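Local coordinates for protein GTN Reductase (Agrobacterium tumefaciens, PDB 5N6G) that binds flavin mononucleotide and, as an ene-reductase of the Old Yellow Enzyme family, probably reduces carbon-carbon double bonds at the expense of a nicotinamide coenzyme, at residues G11-A16 / G91-A96; L148-I153 / D198-S203; E158-G163 / D216-E221. All coordinates share one frame; numbering follows the deposited sequence. Where two conformers were deposited one is given.

Interaction 1: G11-A16 / G91-A96; sequences GDIALA and GGKIVA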
ATOM      1  N   GLY A  11     -11.406  12.787   1.884  1.00 21.59           N
ATOM      2  CA  GLY A  11     -12.746  12.227   1.943  1.00 24.57           C
ATOM      3  C   GLY A  11     -13.361  12.510   3.300  1.00 16.62           C
ATOM      4  O   GLY A  11     -13.487  13.669   3.714  1.00 23.31           O
ATOM      5  N   ASP A  12     -13.725  11.450   4.024  1.00 19.83           N
ATOM      6  CA  ASP A  12     -14.307  11.566   5.357  1.00 22.65           C
ATOM      7  C   ASP A  12     -13.270  11.676   6.463  1.00 24.03           C
ATOM      8  O   ASP A  12     -13.654  11.811   7.630  1.00 24.38           O
ATOM      9  CB  ASP A  12     -15.200  10.355   5.664  1.00 26.04           C
ATOM     10  CG  ASP A  12     -16.335  10.195   4.675  1.00 43.27           C
ATOM     11  OD1 ASP A  12     -16.774  11.212   4.108  1.00 38.71           O
ATOM     12  OD2 ASP A  12     -16.786   9.049   4.467  1.00 48.94           O
ATOM     13  N   ILE A  13     -11.980  11.628   6.138  1.00 19.93           N
ATOM     14  CA  ILE A  13     -10.925  11.548   7.139  1.00 17.80           C
ATOM     15  C   ILE A  13     -10.266  12.916   7.272  1.00 16.89           C
ATOM     16  O   ILE A  13      -9.729  13.452   6.297  1.00 22.37           O
ATOM     17  CB  ILE A  13      -9.887  10.479   6.767  1.00 22.10           C
ATOM     18  CG1 ILE A  13     -10.591   9.153   6.449  1.00 19.93           C
ATOM     19  CG2 ILE A  13      -8.920  10.284   7.920  1.00 26.96           C
ATOM     20  CD1 ILE A  13      -9.686   8.098   5.855  1.00 22.21           C
ATOM     21  N   ALA A  14     -10.279  13.459   8.483  1.00 21.24           N
ATOM     22  CA  ALA A  14      -9.597  14.711   8.791  1.00 18.48           C
ATOM     23  C   ALA A  14      -8.171  14.430   9.239  1.00 24.29           C
ATOM     24  O   ALA A  14      -7.965  13.660  10.174  1.00 27.19           O
ATOM     25  CB  ALA A  14     -10.340  15.464   9.891  1.00 26.88           C
ATOM     26  N   LEU A  15      -7.192  15.064   8.585  1.00 19.63           N
ATOM     27  CA  LEU A  15      -5.779  14.910   8.923  1.00 19.58           C
ATOM     28  C   LEU A  15      -5.262  16.152   9.634  1.00 25.31           C
ATOM     29  O   LEU A  15      -5.526  17.279   9.202  1.00 22.61           O
ATOM     30  CB  LEU A  15      -4.908  14.698   7.687  1.00 17.17           C
ATOM     31  CG  LEU A  15      -5.077  13.434   6.824  1.00 24.70           C
ATOM     32  CD1 LEU A  15      -6.319  13.451   5.981  1.00 51.38           C
ATOM     33  CD2 LEU A  15      -3.845  13.261   5.946  1.00 26.96           C
ATOM     34  N   ALA A  16      -4.486  15.947  10.703  1.00 19.48           N
ATOM     35  CA  ALA A  16      -3.951  17.087  11.461  1.00 19.29           C
ATOM     36  C   ALA A  16      -2.806  17.773  10.735  1.00 23.50           C
ATOM     37  O   ALA A  16      -2.488  18.926  11.047  1.00 23.54           O
ATOM     38  CB  ALA A  16      -3.472  16.639  12.839  1.00 24.29           C
ATOM     39  N   GLY A  91      -4.330  11.009  19.126  1.00 25.87           N
ATOM     40  CA  GLY A  91      -4.778  12.062  18.240  1.00 29.40           C
ATOM     41  C   GLY A  91      -4.553  11.815  16.764  1.00 26.36           C
ATOM     42  O   GLY A  91      -4.780  12.732  15.959  1.00 26.64           O
ATOM     43  N   GLY A  92      -4.154  10.605  16.374  1.00 21.93           N
ATOM     44  CA  GLY A  92      -3.844  10.298  14.997  1.00 18.04           C
ATOM     45  C   GLY A  92      -4.995   9.677  14.217  1.00 19.26           C
ATOM     46  O   GLY A  92      -6.139   9.583  14.675  1.00 19.76           O
ATOM     47  N   LYS A  93      -4.667   9.292  12.985  1.00 17.98           N
ATOM     48  CA  LYS A  93      -5.579   8.670  12.045  1.00 18.06           C
ATOM     49  C   LYS A  93      -4.823   7.568  11.321  1.00 15.40           C
ATOM     50  O   LYS A  93      -3.619   7.684  11.078  1.00 15.81           O
ATOM     51  CB  LYS A  93      -6.125   9.689  11.025  1.00 15.10           C
ATOM     52  CG  LYS A  93      -6.940  10.812  11.656  1.00 19.11           C
ATOM     53  CD  LYS A  93      -8.276  10.310  12.176  1.00 22.68           C
ATOM     54  CE  LYS A  93      -8.916  11.301  13.152  1.00 28.08           C
ATOM     55  NZ  LYS A  93      -9.147  12.595  12.486  1.00 27.42           N
ATOM     56  N   ILE A  94      -5.521   6.487  10.983  1.00 16.88           N
ATOM     57  CA  ILE A  94      -4.841   5.322  10.421  1.00 13.86           C
ATOM     58  C   ILE A  94      -5.772   4.595   9.466  1.00 16.10           C
ATOM     59  O   ILE A  94      -6.955   4.397   9.761  1.00 16.75           O
ATOM     60  CB  ILE A  94      -4.338   4.407  11.556  1.00 13.40           C
ATOM     61  CG1 ILE A  94      -3.528   3.236  11.012  1.00 14.47           C
ATOM     62  CG2 ILE A  94      -5.482   3.944  12.464  1.00 18.05           C
ATOM     63  CD1 ILE A  94      -2.756   2.524  12.119  1.00 19.62           C
ATOM     64  N   VAL A  95      -5.223   4.218   8.304  1.00 13.62           N
ATOM     65  CA  VAL A  95      -5.927   3.423   7.309  1.00 14.87           C
ATOM     66  C   VAL A  95      -5.154   2.128   7.088  1.00 12.73           C
ATOM     67  O   VAL A  95      -3.920   2.091   7.150  1.00 13.84           O
ATOM     68  CB  VAL A  95      -6.118   4.176   5.983  1.00 15.45           C
ATOM     69  CG1 VAL A  95      -7.031   5.388   6.189  1.00 14.45           C
ATOM     70  CG2 VAL A  95      -4.787   4.601   5.395  1.00 14.35           C
ATOM     71  N   ALA A  96      -5.893   1.064   6.820  1.00 12.96           N
ATOM     72  CA  ALA A  96      -5.303  -0.246   6.570  1.00 13.61           C
ATOM     73  C   ALA A  96      -4.990  -0.401   5.092  1.00 12.32           C
ATOM     74  O   ALA A  96      -5.872  -0.178   4.249  1.00 13.69           O
ATOM     75  CB  ALA A  96      -6.269  -1.349   6.999  1.00 14.13           C
TER
HETATM   76  O   HOH W   1     -11.766  11.934  10.858  1.00 24.13           O
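Lys93 carries this contact, reaching from just ahead of strand 94-99 to the backbone of Ala14 in strand 13-15. Its side chain kinks twice, at chi2 and again at chi4, and this folded course brings the ammonium group against segment 11-16. There Lys93 NZ donates a hydrogen bond of 2.8 Å to Ala14 O, arriving at a C=O...N angle of 143°. The same carbonyl also touches the aliphatic chain, with Lys93 CG 3.4 Å from Ala14 O. A water accepts from both Lys93 NZ and Ala14 N, 3.2 Å from each, so that the ammonium group engages both the carbonyl and, indirectly, the amide of a single residue. Beneath this polar end lies an apolar layer. Ile13, buried, sends CD1 to 3.8 Å from Val95 CG1, the two methyls meeting at an angle. Val95 and Lys93 both make backbone hydrogen bonds with Ile51 of strand 50-57, while Leu15 pairs with Ala8. The contact thus lays the 8-15 beta hairpin, which precedes the first barrel strand, against the start of the third strand of the TIM barrel, an N-terminal hairpin arrangement familiar from Old Yellow Enzymes.

Interaction 2: L148-I153 / D198-S203; sequences LTIDDI and DDYGGS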
ATOM      1  N   LEU A 148      -6.226 -17.180 -12.703  1.00 15.41           N
ATOM      2  CA  LEU A 148      -7.537 -17.051 -12.078  1.00 14.40           C
ATOM      3  C   LEU A 148      -8.662 -17.306 -13.067  1.00 15.16           C
ATOM      4  O   LEU A 148      -8.632 -16.814 -14.196  1.00 18.81           O
ATOM      5  CB  LEU A 148      -7.703 -15.645 -11.510  1.00 13.42           C
ATOM      6  CG  LEU A 148      -6.854 -15.384 -10.286  1.00 15.40           C
ATOM      7  CD1 LEU A 148      -6.652 -13.895 -10.098  1.00 17.94           C
ATOM      8  CD2 LEU A 148      -7.574 -16.029  -9.093  1.00 15.09           C
ATOM      9  N   THR A 149      -9.682 -18.039 -12.627  1.00 15.09           N
ATOM     10  CA  THR A 149     -10.924 -18.112 -13.375  1.00 17.09           C
ATOM     11  C   THR A 149     -11.818 -16.918 -13.021  1.00 16.51           C
ATOM     12  O   THR A 149     -11.610 -16.224 -12.026  1.00 16.53           O
ATOM     13  CB  THR A 149     -11.703 -19.387 -13.064  1.00 19.91           C
ATOM     14  OG1 THR A 149     -12.175 -19.313 -11.715  1.00 19.17           O
ATOM     15  CG2 THR A 149     -10.859 -20.647 -13.269  1.00 20.34           C
ATOM     16  N   ILE A 150     -12.850 -16.705 -13.843  1.00 20.35           N
ATOM     17  CA  ILE A 150     -13.846 -15.679 -13.528  1.00 22.10           C
ATOM     18  C   ILE A 150     -14.452 -15.914 -12.155  1.00 17.70           C
ATOM     19  O   ILE A 150     -14.642 -14.971 -11.378  1.00 19.08           O
ATOM     20  CB  ILE A 150     -14.940 -15.641 -14.614  1.00 29.09           C
ATOM     21  CG1 ILE A 150     -14.329 -15.408 -15.996  1.00 37.96           C
ATOM     22  CG2 ILE A 150     -15.957 -14.556 -14.292  1.00 36.12           C
ATOM     23  CD1 ILE A 150     -13.606 -14.096 -16.134  1.00 38.95           C
ATOM     24  N   ASP A 151     -14.802 -17.163 -11.837  1.00 19.53           N
ATOM     25  CA  ASP A 151     -15.336 -17.438 -10.507  1.00 23.95           C
ATOM     26  C   ASP A 151     -14.319 -17.106  -9.421  1.00 26.28           C
ATOM     27  O   ASP A 151     -14.678 -16.560  -8.367  1.00 19.34           O
ATOM     28  CB  ASP A 151     -15.772 -18.905 -10.406  1.00 26.47           C
ATOM     29  CG  ASP A 151     -17.050 -19.193 -11.194  1.00 49.65           C
ATOM     30  OD1 ASP A 151     -17.833 -18.247 -11.434  1.00 64.07           O
ATOM     31  OD2 ASP A 151     -17.270 -20.364 -11.571  1.00 67.57           O
ATOM     32  N   ASP A 152     -13.040 -17.435  -9.649  1.00 18.03           N
ATOM     33  CA  ASP A 152     -12.011 -17.084  -8.669  1.00 17.29           C
ATOM     34  C   ASP A 152     -11.967 -15.583  -8.431  1.00 16.41           C
ATOM     35  O   ASP A 152     -11.747 -15.121  -7.298  1.00 18.07           O
ATOM     36  CB  ASP A 152     -10.627 -17.519  -9.142  1.00 20.06           C
ATOM     37  CG  ASP A 152     -10.464 -19.006  -9.256  1.00 39.35           C
ATOM     38  OD1 ASP A 152     -11.184 -19.753  -8.559  1.00 48.74           O
ATOM     39  OD2 ASP A 152      -9.573 -19.408 -10.049  1.00 26.66           O
ATOM     40  N   ILE A 153     -12.076 -14.802  -9.506  1.00 16.18           N
ATOM     41  CA  ILE A 153     -12.059 -13.348  -9.376  1.00 13.90           C
ATOM     42  C   ILE A 153     -13.217 -12.882  -8.508  1.00 16.39           C
ATOM     43  O   ILE A 153     -13.058 -11.988  -7.666  1.00 16.12           O
ATOM     44  CB  ILE A 153     -12.063 -12.696 -10.775  1.00 15.66           C
ATOM     45  CG1 ILE A 153     -10.732 -12.975 -11.487  1.00 14.73           C
ATOM     46  CG2 ILE A 153     -12.369 -11.209 -10.683  1.00 21.02           C
ATOM     47  CD1 ILE A 153     -10.728 -12.610 -12.964  1.00 18.66           C
ATOM     48  N   ASP A 198      -9.824 -12.790 -22.089  1.00 20.69           N
ATOM     49  CA  ASP A 198     -11.216 -12.534 -21.741  1.00 18.00           C
ATOM     50  C   ASP A 198     -11.403 -11.041 -21.448  1.00 17.28           C
ATOM     51  O   ASP A 198     -10.578 -10.205 -21.852  1.00 19.60           O
ATOM     52  CB  ASP A 198     -11.635 -13.432 -20.567  1.00 20.48           C
ATOM     53  CG  ASP A 198     -10.853 -13.158 -19.264  1.00 19.85           C
ATOM     54  OD1 ASP A 198      -9.961 -12.272 -19.216  1.00 18.48           O
ATOM     55  OD2 ASP A 198     -11.161 -13.861 -18.270  1.00 25.05           O
ATOM     56  N   ASP A 199     -12.480 -10.697 -20.737  1.00 18.51           N
ATOM     57  CA  ASP A 199     -12.794  -9.301 -20.451  1.00 20.07           C
ATOM     58  C   ASP A 199     -11.803  -8.642 -19.501  1.00 18.83           C
ATOM     59  O   ASP A 199     -11.915  -7.432 -19.274  1.00 18.82           O
ATOM     60  CB  ASP A 199     -14.190  -9.167 -19.826  1.00 20.00           C
ATOM     61  CG  ASP A 199     -15.311  -9.468 -20.795  1.00 38.94           C
ATOM     62  OD1 ASP A 199     -15.051  -9.553 -22.016  1.00 33.62           O
ATOM     63  OD2 ASP A 199     -16.456  -9.618 -20.318  1.00 44.60           O
ATOM     64  N   TYR A 200     -10.865  -9.391 -18.924  1.00 14.81           N
ATOM     65  CA  TYR A 200      -9.879  -8.833 -18.009  1.00 14.21           C
ATOM     66  C   TYR A 200      -8.503  -8.671 -18.656  1.00 16.73           C
ATOM     67  O   TYR A 200      -7.543  -8.336 -17.956  1.00 17.71           O
ATOM     68  CB  TYR A 200      -9.772  -9.710 -16.767  1.00 13.91           C
ATOM     69  CG  TYR A 200     -10.981  -9.616 -15.899  1.00 14.45           C
ATOM     70  CD1 TYR A 200     -11.093  -8.610 -14.963  1.00 16.24           C
ATOM     71  CD2 TYR A 200     -12.027 -10.513 -16.041  1.00 18.89           C
ATOM     72  CE1 TYR A 200     -12.212  -8.493 -14.170  1.00 16.04           C
ATOM     73  CE2 TYR A 200     -13.143 -10.412 -15.255  1.00 20.93           C
ATOM     74  CZ  TYR A 200     -13.236  -9.395 -14.325  1.00 20.77           C
ATOM     75  OH  TYR A 200     -14.351  -9.287 -13.532  1.00 23.48           O
ATOM     76  N   GLY A 201      -8.385  -8.876 -19.970  1.00 15.38           N
ATOM     77  CA  GLY A 201      -7.111  -8.716 -20.639  1.00 14.70           C
ATOM     78  C   GLY A 201      -7.250  -7.989 -21.958  1.00 15.47           C
ATOM     79  O   GLY A 201      -8.347  -7.831 -22.500  1.00 19.56           O
ATOM     80  N   GLY A 202      -6.089  -7.620 -22.494  1.00 17.41           N
ATOM     81  CA  GLY A 202      -6.008  -6.979 -23.794  1.00 18.93           C
ATOM     82  C   GLY A 202      -6.001  -5.465 -23.694  1.00 19.66           C
ATOM     83  O   GLY A 202      -4.964  -4.846 -23.425  1.00 21.32           O
ATOM     84  N   SER A 203      -7.160  -4.864 -23.903  1.00 17.00           N
ATOM     85  CA  SER A 203      -7.301  -3.421 -23.921  1.00 18.06           C
ATOM     86  C   SER A 203      -6.999  -2.808 -22.561  1.00 17.81           C
ATOM     87  O   SER A 203      -7.035  -3.462 -21.519  1.00 14.50           O
ATOM     88  CB  SER A 203      -8.716  -3.036 -24.338  1.00 17.40           C
ATOM     89  OG  SER A 203      -9.676  -3.448 -23.384  1.00 18.13           O
TER
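Tyr200 offers its ring to two isoleucines of the incoming helix, and the two use it differently. Ile153 supplies the buried, closely packed part: its CD1 sits over one face, 4.0 Å from the ring centroid and only 14° off the normal, a CH-pi contact. The branch CG2 of the same residue, anti to the backbone N, runs on toward the phenol end and stands 4.0 Å from Tyr200 OH. Phe188 and Phe210 touch both Ile153 and Tyr200, completing a buried cluster, while the hydroxyl bonds to Glu213 and to an acetate ion probably left from crystallisation. Ile150 belongs to the solvent-facing side. Its CD1 lies at the ring edge, near the plane, 3.8 Å from Tyr200 CE2, and also comes within 3.3 Å of Asp198 OD2, a carboxylate oxygen whose charge is met by Arg196. The other oxygen, Asp198 OD1, accepts from Tyr200 N at 3.0 Å, approached from well above the carboxylate plane, and this Asx turn steadies the loop that presents the ring. On the helix side, Thr149 and Asp152 exchange bonds: Asp152 N to Thr149 OG1 and Thr149 N to Asp152 OD2, both 2.9 Å. The arrangement joins a capping box at the start of helix 150-169 to an Asx turn superposed on a type I beta turn, on the periphery of the barrel.

Interaction 3: E158-G163 / D216-E221; sequences EDYRSG and DAVAEE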
ATOM      1  N   GLU A 158     -15.155 -10.730  -3.137  1.00 15.75           N
ATOM      2  CA  GLU A 158     -15.810 -10.911  -1.846  0.57 17.45           C
ATOM      3  C   GLU A 158     -14.804 -10.786  -0.708  1.00 18.01           C
ATOM      4  O   GLU A 158     -15.132 -10.249   0.362  1.00 17.13           O
ATOM      5  CB  GLU A 158     -16.541 -12.258  -1.794  0.57 21.80           C
ATOM      6  CG  GLU A 158     -17.369 -12.478  -0.530  0.57 21.41           C
ATOM      7  CD  GLU A 158     -18.307 -11.305  -0.166  0.57 36.86           C
ATOM      8  OE1 GLU A 158     -19.002 -10.745  -1.055  0.57 20.87           O
ATOM      9  OE2 GLU A 158     -18.338 -10.942   1.029  0.57 54.49           O
ATOM     10  N   ASP A 159     -13.565 -11.255  -0.925  1.00 17.20           N
ATOM     11  CA  ASP A 159     -12.542 -11.113   0.108  1.00 14.94           C
ATOM     12  C   ASP A 159     -12.166  -9.652   0.314  1.00 14.73           C
ATOM     13  O   ASP A 159     -11.835  -9.253   1.436  1.00 14.79           O
ATOM     14  CB  ASP A 159     -11.296 -11.937  -0.232  1.00 15.13           C
ATOM     15  CG  ASP A 159     -11.529 -13.435  -0.099  1.00 20.92           C
ATOM     16  OD1 ASP A 159     -12.485 -13.851   0.617  1.00 25.11           O
ATOM     17  OD2 ASP A 159     -10.736 -14.198  -0.698  1.00 23.72           O
ATOM     18  N   TYR A 160     -12.142  -8.841  -0.756  1.00 15.33           N
ATOM     19  CA  TYR A 160     -11.913  -7.410  -0.556  1.00 12.68           C
ATOM     20  C   TYR A 160     -13.063  -6.768   0.213  1.00 16.20           C
ATOM     21  O   TYR A 160     -12.830  -5.897   1.065  1.00 14.90           O
ATOM     22  CB  TYR A 160     -11.688  -6.697  -1.884  1.00 15.45           C
ATOM     23  CG  TYR A 160     -10.277  -6.711  -2.380  1.00 12.59           C
ATOM     24  CD1 TYR A 160      -9.305  -5.857  -1.853  1.00 12.43           C
ATOM     25  CD2 TYR A 160      -9.907  -7.541  -3.424  1.00 13.02           C
ATOM     26  CE1 TYR A 160      -8.015  -5.860  -2.323  1.00 14.79           C
ATOM     27  CE2 TYR A 160      -8.612  -7.552  -3.888  1.00 12.45           C
ATOM     28  CZ  TYR A 160      -7.676  -6.692  -3.347  1.00 14.21           C
ATOM     29  OH  TYR A 160      -6.395  -6.706  -3.822  1.00 15.32           O
ATOM     30  N   ARG A 161     -14.307  -7.187  -0.051  1.00 15.42           N
ATOM     31  CA  ARG A 161     -15.441  -6.672   0.713  1.00 15.38           C
ATOM     32  C   ARG A 161     -15.290  -7.016   2.180  1.00 17.87           C
ATOM     33  O   ARG A 161     -15.456  -6.157   3.055  1.00 16.51           O
ATOM     34  CB  ARG A 161     -16.768  -7.222   0.178  1.00 14.80           C
ATOM     35  CG  ARG A 161     -17.138  -6.764  -1.230  1.00 15.76           C
ATOM     36  CD  ARG A 161     -18.514  -7.236  -1.659  1.00 18.38           C
ATOM     37  NE  ARG A 161     -18.665  -7.037  -3.101  1.00 17.07           N
ATOM     38  CZ  ARG A 161     -18.513  -7.975  -4.027  1.00 24.86           C
ATOM     39  NH1 ARG A 161     -18.304  -9.243  -3.701  1.00 21.81           N
ATOM     40  NH2 ARG A 161     -18.581  -7.642  -5.307  1.00 21.61           N
ATOM     41  N   SER A 162     -15.017  -8.285   2.476  1.00 15.70           N
ATOM     42  CA  SER A 162     -14.941  -8.663   3.879  1.00 16.49           C
ATOM     43  C   SER A 162     -13.716  -8.052   4.551  1.00 15.80           C
ATOM     44  O   SER A 162     -13.765  -7.727   5.744  1.00 18.88           O
ATOM     45  CB  SER A 162     -14.972 -10.193   4.023  1.00 25.71           C
ATOM     46  OG  SER A 162     -13.792 -10.784   3.554  1.00 43.13           O
ATOM     47  N   GLY A 163     -12.610  -7.898   3.819  1.00 15.76           N
ATOM     48  CA  GLY A 163     -11.438  -7.238   4.371  1.00 16.10           C
ATOM     49  C   GLY A 163     -11.672  -5.775   4.699  1.00 17.73           C
ATOM     50  O   GLY A 163     -11.220  -5.280   5.732  1.00 16.60           O
ATOM     51  N   ASP A 216     -14.848  -0.387  -6.491  1.00 13.71           N
ATOM     52  CA  ASP A 216     -16.280  -0.258  -6.312  1.00 13.22           C
ATOM     53  C   ASP A 216     -16.802  -1.220  -5.236  1.00 14.99           C
ATOM     54  O   ASP A 216     -17.736  -0.873  -4.509  1.00 17.56           O
ATOM     55  CB  ASP A 216     -16.986  -0.454  -7.652  1.00 17.57           C
ATOM     56  CG  ASP A 216     -16.648   0.646  -8.659  1.00 23.88           C
ATOM     57  OD1 ASP A 216     -16.241   1.760  -8.221  1.00 20.97           O
ATOM     58  OD2 ASP A 216     -16.800   0.413  -9.884  1.00 23.01           O
ATOM     59  N   ALA A 217     -16.202  -2.411  -5.100  1.00 14.28           N
ATOM     60  CA  ALA A 217     -16.582  -3.345  -4.035  1.00 16.16           C
ATOM     61  C   ALA A 217     -16.253  -2.783  -2.652  1.00 16.83           C
ATOM     62  O   ALA A 217     -17.083  -2.855  -1.727  1.00 16.56           O
ATOM     63  CB  ALA A 217     -15.890  -4.700  -4.245  1.00 15.29           C
ATOM     64  N   VAL A 218     -15.042  -2.248  -2.479  1.00 14.47           N
ATOM     65  CA  VAL A 218     -14.637  -1.668  -1.195  1.00 14.85           C
ATOM     66  C   VAL A 218     -15.468  -0.432  -0.876  1.00 15.27           C
ATOM     67  O   VAL A 218     -15.977  -0.266   0.240  1.00 14.69           O
ATOM     68  CB  VAL A 218     -13.132  -1.344  -1.223  1.00 14.07           C
ATOM     69  CG1 VAL A 218     -12.709  -0.536  -0.007  1.00 15.20           C
ATOM     70  CG2 VAL A 218     -12.318  -2.636  -1.370  1.00 13.64           C
ATOM     71  N   ALA A 219     -15.628   0.459  -1.856  1.00 14.23           N
ATOM     72  CA  ALA A 219     -16.378   1.692  -1.618  1.00 15.97           C
ATOM     73  C   ALA A 219     -17.827   1.420  -1.255  1.00 15.81           C
ATOM     74  O   ALA A 219     -18.415   2.143  -0.439  1.00 16.21           O
ATOM     75  CB  ALA A 219     -16.288   2.597  -2.846  1.00 16.88           C
ATOM     76  N   GLU A 220     -18.447   0.408  -1.877  1.00 15.75           N
ATOM     77  CA  GLU A 220     -19.815   0.061  -1.541  1.00 19.55           C
ATOM     78  C   GLU A 220     -19.906  -0.436  -0.103  1.00 18.03           C
ATOM     79  O   GLU A 220     -20.891  -0.172   0.593  1.00 19.93           O
ATOM     80  CB  GLU A 220     -20.328  -1.002  -2.516  1.00 18.86           C
ATOM     81  CG  GLU A 220     -21.763  -1.438  -2.278  1.00 23.88           C
ATOM     82  CD  GLU A 220     -22.763  -0.316  -2.489  1.00 48.45           C
ATOM     83  OE1 GLU A 220     -22.580   0.468  -3.448  1.00 35.84           O
ATOM     84  OE2 GLU A 220     -23.715  -0.206  -1.688  1.00 48.38           O
ATOM     85  N   GLU A 221     -18.869  -1.113   0.365  1.00 16.71           N
ATOM     86  CA  GLU A 221     -18.908  -1.699   1.697  1.00 16.34           C
ATOM     87  C   GLU A 221     -18.682  -0.656   2.787  1.00 17.45           C
ATOM     88  O   GLU A 221     -19.405  -0.660   3.800  1.00 18.32           O
ATOM     89  CB  GLU A 221     -17.863  -2.813   1.782  1.00 19.99           C
ATOM     90  CG  GLU A 221     -17.897  -3.612   3.062  1.00 24.87           C
ATOM     91  CD  GLU A 221     -19.192  -4.420   3.223  1.00 34.32           C
ATOM     92  OE1 GLU A 221     -19.791  -4.812   2.196  1.00 34.91           O
ATOM     93  OE2 GLU A 221     -19.601  -4.653   4.377  1.00 47.45           O
TER
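Tyr160 and Arg161 meet Ala217, Val218 and Glu221 where two helices run side by side, their axes 8.5 Å apart and inclined at -33°. Glu158 comes first and acts through its neighbour: in one of its two deposited conformers, Glu158 OE1 lies 3.1 Å from Arg161 NH1 in a salt bridge, so the restraint on the arginine is probably partial. At Tyr160 the touching atom is CB, 4.1 Å from Val218 CG2; the ring itself leads away toward Ile98 and His100. Val218 also rests on Ile98 as well as on Val175 and Ile177, so the pair sits between the helices and the barrel strands. Arg161 follows with a chain extended from CG to NE, a shape that lets it lie along Ala217: the methyl CB is 3.8 Å from Arg161 NE and 3.9 Å from Arg161 CG. Past the arginine side chain, its backbone takes over, with Arg161 O 3.5 Å from Glu221 CG. No hydrogen bond joins the two segments directly; the chemistry implies an interface held by van der Waals contact and edged by charge, where Glu221 forms a salt bridge with Arg165 and the Glu158-Arg161 pair depends on the conformer.

How the interactions relate
From the N terminus, interaction 1 closes first, bringing residues 91-96 back to the hairpin strand 13-15 after a loop that includes the first two barrel strands and helix 74-89. Only afterwards does the chain enter 148-153, where interaction 2 opens, and 158-163, where interaction 3 opens on the same helix, 150-169. Their partners follow in the same order, 198-203 and then 216-221, so these two contacts cross. Interaction 2 ties the beginning of helix 150-169 to the loop before helix 204-222, and interaction 3, about 18 Å away between centres, pairs the middle of helix 150-169 with the last turns of helix 204-222. Interaction 1 ties the N-terminal hairpin to the third barrel strand; the others join the outer helical layer.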